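Local coordinates for virulence protein vsdE (Salmonella enterica, PDB 5LQ6) that acts as a cysteine hydrolase effector that suppresses host immune responses and contributes to bacterial virulence, at residues Y155-A169 / P179-N191. The protein carries 4 engineered substitutions. Residues are numbered along the deposited sequence; the frame is centred on the assembly and turned at random.
Sequences YIAPIIGESRHDFNA and PYVQFIDSWKTSN. Engineered in segment 155-169: Ser163 (natural residue Cys).
His165 and Asp185 meet through a short, nearly straight hydrogen bond: NE2 of His165 gives its proton to OD2 of Asp185 at 2.6 Å, with an N-H...O angle of 169°. The carboxylate oxygen lies in the imidazole plane and is approached on its syn side, from somewhat out of the carboxylate plane. Asp185 holds CG anti to its backbone N (chi1 -169°), which carries the carboxylate to the imidazole; the two side chains approach from opposite directions.

Two aromatic rings flank the imidazole. His165 CE1 lies 3.4 Å from Trp187 CE3, the imidazole edge turned toward the face of the six-membered ring in an offset edge-to-face pair with planes at 65°. His165 CD2 sits over the centre of the Tyr155 ring, while Ala157 and Pro158 pack against CH2 of Trp187, Pro158 at the edge of the indole.

Around the carboxylate, a water bridges the Tyr155 hydroxyl to Asp185 OD2, to which it donates at 2.7 Å. OD1 accepts from a second water, itself donating to the Asp166 carbonyl, and takes weak bonds from the Trp187 and Lys188 amides of the type I turn 185-188. Several donors thus converge on the carboxylate and fix its rotation. A third water ties Lys188 NZ to the Tyr155 hydroxyl.

Before Asp185 the antiparallel strands 163-169 and 180-184 pair through Asn168 and Ile184, joined by two backbone bonds. On the face of the sheet carrying Ala169 and Phe183, the Ala169 methyl lies 3.8 Å from Phe183 CD1, and Phe167 CE2 also packs there. His165 touches Cys76 on helix 76-89. Cys76, His165 and Asp185 are consistent with the Cys-His-Asp triad of clan CA (papain-like) cysteine hydrolases, the histidine on strand 163-172 and the aspartate just after strand 180-184, its hairpin partner.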
# COMPACT_ATOMS: atom_id res chain seq x y z
N TYR A 155 -8.15 10.54 -6.68
CA TYR A 155 -6.77 11.03 -6.75
C TYR A 155 -6.50 11.64 -8.14
O TYR A 155 -6.84 11.03 -9.13
CB TYR A 155 -5.82 9.84 -6.54
CG TYR A 155 -4.33 10.14 -6.65
CD1 TYR A 155 -3.61 10.61 -5.58
CD2 TYR A 155 -3.65 9.93 -7.86
CE1 TYR A 155 -2.23 10.85 -5.69
CE2 TYR A 155 -2.31 10.19 -8.01
CZ TYR A 155 -1.60 10.65 -6.93
OH TYR A 155 -0.24 10.93 -7.04
N ILE A 156 -5.88 12.83 -8.19
CA ILE A 156 -5.63 13.49 -9.47
C ILE A 156 -4.30 12.99 -10.03
O ILE A 156 -3.21 13.40 -9.56
CB ILE A 156 -5.69 15.01 -9.28
CG1 ILE A 156 -7.04 15.43 -8.69
CG2 ILE A 156 -5.33 15.71 -10.59
CD1 ILE A 156 -7.02 16.83 -8.17
N ALA A 157 -4.34 12.08 -10.98
CA ALA A 157 -3.17 11.56 -11.63
C ALA A 157 -2.84 12.45 -12.84
O ALA A 157 -3.78 13.06 -13.44
CB ALA A 157 -3.38 10.15 -12.05
N PRO A 158 -1.58 12.48 -13.24
CA PRO A 158 -1.26 13.30 -14.42
C PRO A 158 -2.02 12.86 -15.64
O PRO A 158 -2.19 11.65 -15.86
CB PRO A 158 0.25 13.11 -14.58
CG PRO A 158 0.71 12.80 -13.16
CD PRO A 158 -0.35 11.90 -12.64
N ILE A 159 -2.48 13.86 -16.40
CA ILE A 159 -3.25 13.69 -17.65
C ILE A 159 -4.67 13.17 -17.46
O ILE A 159 -5.64 13.83 -17.84
CB ILE A 159 -2.54 12.82 -18.69
CG1 ILE A 159 -1.15 13.42 -18.99
CG2 ILE A 159 -3.39 12.79 -19.98
CD1 ILE A 159 -0.29 12.65 -19.96
N ILE A 160 -4.78 12.00 -16.83
CA ILE A 160 -6.08 11.35 -16.66
C ILE A 160 -7.00 12.00 -15.63
O ILE A 160 -8.20 11.89 -15.70
CB ILE A 160 -5.92 9.88 -16.40
CG1 ILE A 160 -5.33 9.60 -15.02
CG2 ILE A 160 -5.11 9.18 -17.49
CD1 ILE A 160 -5.46 8.10 -14.64
N GLY A 161 -6.44 12.70 -14.65
CA GLY A 161 -7.25 13.34 -13.69
C GLY A 161 -7.73 12.38 -12.60
O GLY A 161 -7.04 11.41 -12.28
N GLU A 162 -8.86 12.69 -12.04
CA GLU A 162 -9.45 11.96 -10.88
C GLU A 162 -9.55 10.50 -11.20
O GLU A 162 -10.17 10.09 -12.20
CB GLU A 162 -10.79 12.55 -10.47
CG GLU A 162 -10.65 13.88 -9.77
CD GLU A 162 -11.98 14.49 -9.31
OE1 GLU A 162 -13.02 13.84 -9.48
OE2 GLU A 162 -11.93 15.62 -8.78
N SER A 163 -8.99 9.65 -10.33
CA SER A 163 -8.94 8.26 -10.58
C SER A 163 -8.67 7.50 -9.25
O SER A 163 -8.22 8.09 -8.29
CB SER A 163 -7.85 7.90 -11.59
OG SER A 163 -6.69 8.65 -11.35
N ARG A 164 -8.91 6.21 -9.27
CA ARG A 164 -8.62 5.36 -8.12
C ARG A 164 -7.12 5.25 -8.00
O ARG A 164 -6.41 5.02 -8.99
CB ARG A 164 -9.19 3.97 -8.34
CG ARG A 164 -8.58 2.90 -7.42
CD ARG A 164 -9.34 2.61 -6.18
NE ARG A 164 -8.60 1.65 -5.34
CZ ARG A 164 -8.47 0.34 -5.57
NH1 ARG A 164 -8.95 -0.24 -6.68
NH2 ARG A 164 -7.87 -0.42 -4.68
N HIS A 165 -6.62 5.38 -6.78
CA HIS A 165 -5.19 5.27 -6.54
C HIS A 165 -4.96 4.65 -5.19
O HIS A 165 -5.52 5.12 -4.20
CB HIS A 165 -4.57 6.63 -6.61
CG HIS A 165 -3.08 6.64 -6.52
ND1 HIS A 165 -2.27 5.88 -7.32
CD2 HIS A 165 -2.25 7.36 -5.72
CE1 HIS A 165 -1.00 6.15 -7.04
NE2 HIS A 165 -0.97 7.03 -6.08
N ASP A 166 -4.08 3.65 -5.14
CA ASP A 166 -3.60 3.09 -3.88
C ASP A 166 -2.20 3.56 -3.58
O ASP A 166 -1.40 3.79 -4.46
CB ASP A 166 -3.57 1.55 -3.91
CG ASP A 166 -4.92 0.89 -3.67
OD1 ASP A 166 -5.95 1.57 -3.75
OD2 ASP A 166 -4.92 -0.33 -3.39
N PHE A 167 -1.93 3.73 -2.28
CA PHE A 167 -0.63 4.10 -1.77
C PHE A 167 -0.52 3.59 -0.33
O PHE A 167 -1.36 2.79 0.10
CB PHE A 167 -0.34 5.60 -1.94
CG PHE A 167 -1.40 6.51 -1.36
CD1 PHE A 167 -2.56 6.73 -2.04
CD2 PHE A 167 -1.23 7.11 -0.11
CE1 PHE A 167 -3.53 7.57 -1.53
CE2 PHE A 167 -2.21 7.95 0.40
CZ PHE A 167 -3.36 8.15 -0.30
N ASN A 168 0.49 3.97 0.39
CA ASN A 168 0.80 3.39 1.69
C ASN A 168 0.96 4.44 2.77
O ASN A 168 1.15 5.62 2.51
CB ASN A 168 2.08 2.52 1.64
CG ASN A 168 1.97 1.37 0.65
OD1 ASN A 168 2.00 1.57 -0.56
ND2 ASN A 168 1.83 0.17 1.19
N ALA A 169 0.83 4.02 4.02
CA ALA A 169 1.06 4.91 5.14
C ALA A 169 1.71 4.06 6.25
O ALA A 169 1.24 2.95 6.55
CB ALA A 169 -0.21 5.55 5.62
N PRO A 179 4.97 9.91 17.54
CA PRO A 179 4.79 9.13 16.28
C PRO A 179 4.09 9.99 15.24
O PRO A 179 3.20 10.80 15.57
CB PRO A 179 3.92 7.97 16.73
CG PRO A 179 4.31 7.74 18.19
CD PRO A 179 4.54 9.14 18.72
N TYR A 180 4.49 9.82 13.98
CA TYR A 180 3.87 10.54 12.91
C TYR A 180 3.59 9.61 11.76
O TYR A 180 4.24 8.58 11.59
CB TYR A 180 4.72 11.75 12.45
CG TYR A 180 6.04 11.42 11.85
CD1 TYR A 180 6.17 11.17 10.48
CD2 TYR A 180 7.20 11.38 12.60
CE1 TYR A 180 7.37 10.87 9.91
CE2 TYR A 180 8.41 11.07 12.03
CZ TYR A 180 8.54 10.85 10.68
OH TYR A 180 9.75 10.59 10.10
N VAL A 181 2.60 10.00 10.94
CA VAL A 181 2.28 9.22 9.74
C VAL A 181 3.14 9.68 8.57
O VAL A 181 3.16 10.85 8.24
CB VAL A 181 0.80 9.39 9.35
CG1 VAL A 181 0.45 8.61 8.10
CG2 VAL A 181 -0.07 8.94 10.49
N GLN A 182 3.88 8.73 7.99
CA GLN A 182 4.55 8.94 6.74
C GLN A 182 3.75 8.30 5.61
O GLN A 182 3.68 7.08 5.52
CB GLN A 182 5.95 8.41 6.77
CG GLN A 182 6.75 8.62 5.50
CD GLN A 182 7.00 10.07 5.23
OE1 GLN A 182 7.69 10.75 6.05
NE2 GLN A 182 6.37 10.63 4.20
N PHE A 183 3.18 9.13 4.76
CA PHE A 183 2.61 8.62 3.49
C PHE A 183 3.71 8.23 2.58
O PHE A 183 4.76 8.90 2.50
CB PHE A 183 1.64 9.63 2.91
CG PHE A 183 0.39 9.80 3.75
CD1 PHE A 183 -0.55 8.82 3.79
CD2 PHE A 183 0.17 10.95 4.52
CE1 PHE A 183 -1.73 8.94 4.54
CE2 PHE A 183 -0.99 11.06 5.26
CZ PHE A 183 -1.93 10.07 5.27
N ILE A 184 3.48 7.14 1.85
CA ILE A 184 4.46 6.58 0.91
C ILE A 184 3.72 6.30 -0.39
O ILE A 184 2.72 5.61 -0.39
CB ILE A 184 5.12 5.30 1.41
CG1 ILE A 184 5.70 5.47 2.79
CG2 ILE A 184 6.16 4.83 0.43
CD1 ILE A 184 5.82 4.17 3.53
N ASP A 185 4.19 6.85 -1.50
CA ASP A 185 3.57 6.57 -2.81
C ASP A 185 4.66 6.06 -3.70
O ASP A 185 5.31 6.87 -4.41
CB ASP A 185 2.80 7.77 -3.36
CG ASP A 185 1.96 7.43 -4.54
OD1 ASP A 185 2.19 6.37 -5.15
OD2 ASP A 185 1.02 8.20 -4.84
N SER A 186 4.89 4.75 -3.74
CA SER A 186 5.97 4.16 -4.51
C SER A 186 5.74 4.30 -6.00
O SER A 186 6.70 4.23 -6.80
CB SER A 186 6.21 2.73 -4.14
OG SER A 186 5.07 1.91 -4.46
N TRP A 187 4.50 4.54 -6.40
CA TRP A 187 4.15 4.82 -7.81
C TRP A 187 4.59 6.19 -8.27
O TRP A 187 4.94 6.42 -9.45
CB TRP A 187 2.65 4.63 -7.98
CG TRP A 187 2.08 4.96 -9.30
CD1 TRP A 187 1.94 4.09 -10.33
CD2 TRP A 187 1.58 6.20 -9.72
NE1 TRP A 187 1.39 4.75 -11.41
CE2 TRP A 187 1.11 6.04 -11.05
CE3 TRP A 187 1.42 7.44 -9.10
CZ2 TRP A 187 0.54 7.10 -11.77
CZ3 TRP A 187 0.82 8.51 -9.84
CH2 TRP A 187 0.43 8.31 -11.15
N LYS A 188 4.53 7.17 -7.37
CA LYS A 188 4.78 8.57 -7.69
C LYS A 188 6.27 8.82 -7.53
O LYS A 188 6.72 9.31 -6.48
CB LYS A 188 3.93 9.50 -6.78
CG LYS A 188 4.01 11.00 -7.09
CD LYS A 188 3.18 11.45 -8.28
CE LYS A 188 3.24 12.96 -8.39
NZ LYS A 188 2.49 13.52 -9.55
N THR A 189 7.05 8.46 -8.55
CA THR A 189 8.48 8.40 -8.39
C THR A 189 9.11 9.79 -8.27
O THR A 189 10.22 9.88 -7.77
CB THR A 189 9.13 7.64 -9.52
OG1 THR A 189 8.67 8.23 -10.73
CG2 THR A 189 8.77 6.15 -9.48
N SER A 190 8.38 10.84 -8.60
CA SER A 190 8.86 12.20 -8.39
C SER A 190 8.88 12.57 -6.90
O SER A 190 9.59 13.49 -6.49
CB SER A 190 8.02 13.20 -9.12
OG SER A 190 6.64 13.18 -8.75
N ASN A 191 8.11 11.88 -6.06
CA ASN A 191 8.02 12.21 -4.64
C ASN A 191 7.41 11.02 -3.87
O ASN A 191 6.23 11.02 -3.57
CB ASN A 191 7.20 13.49 -4.45
CG ASN A 191 7.21 14.06 -3.07
OD1 ASN A 191 8.09 13.76 -2.26
ND2 ASN A 191 6.25 14.87 -2.75
O HOH W 1 1.00 10.91 -4.68
O HOH W 2 -0.26 12.65 -9.19
O HOH W 3 1.35 3.82 -4.74
O HOH W 4 3.07 2.76 -2.82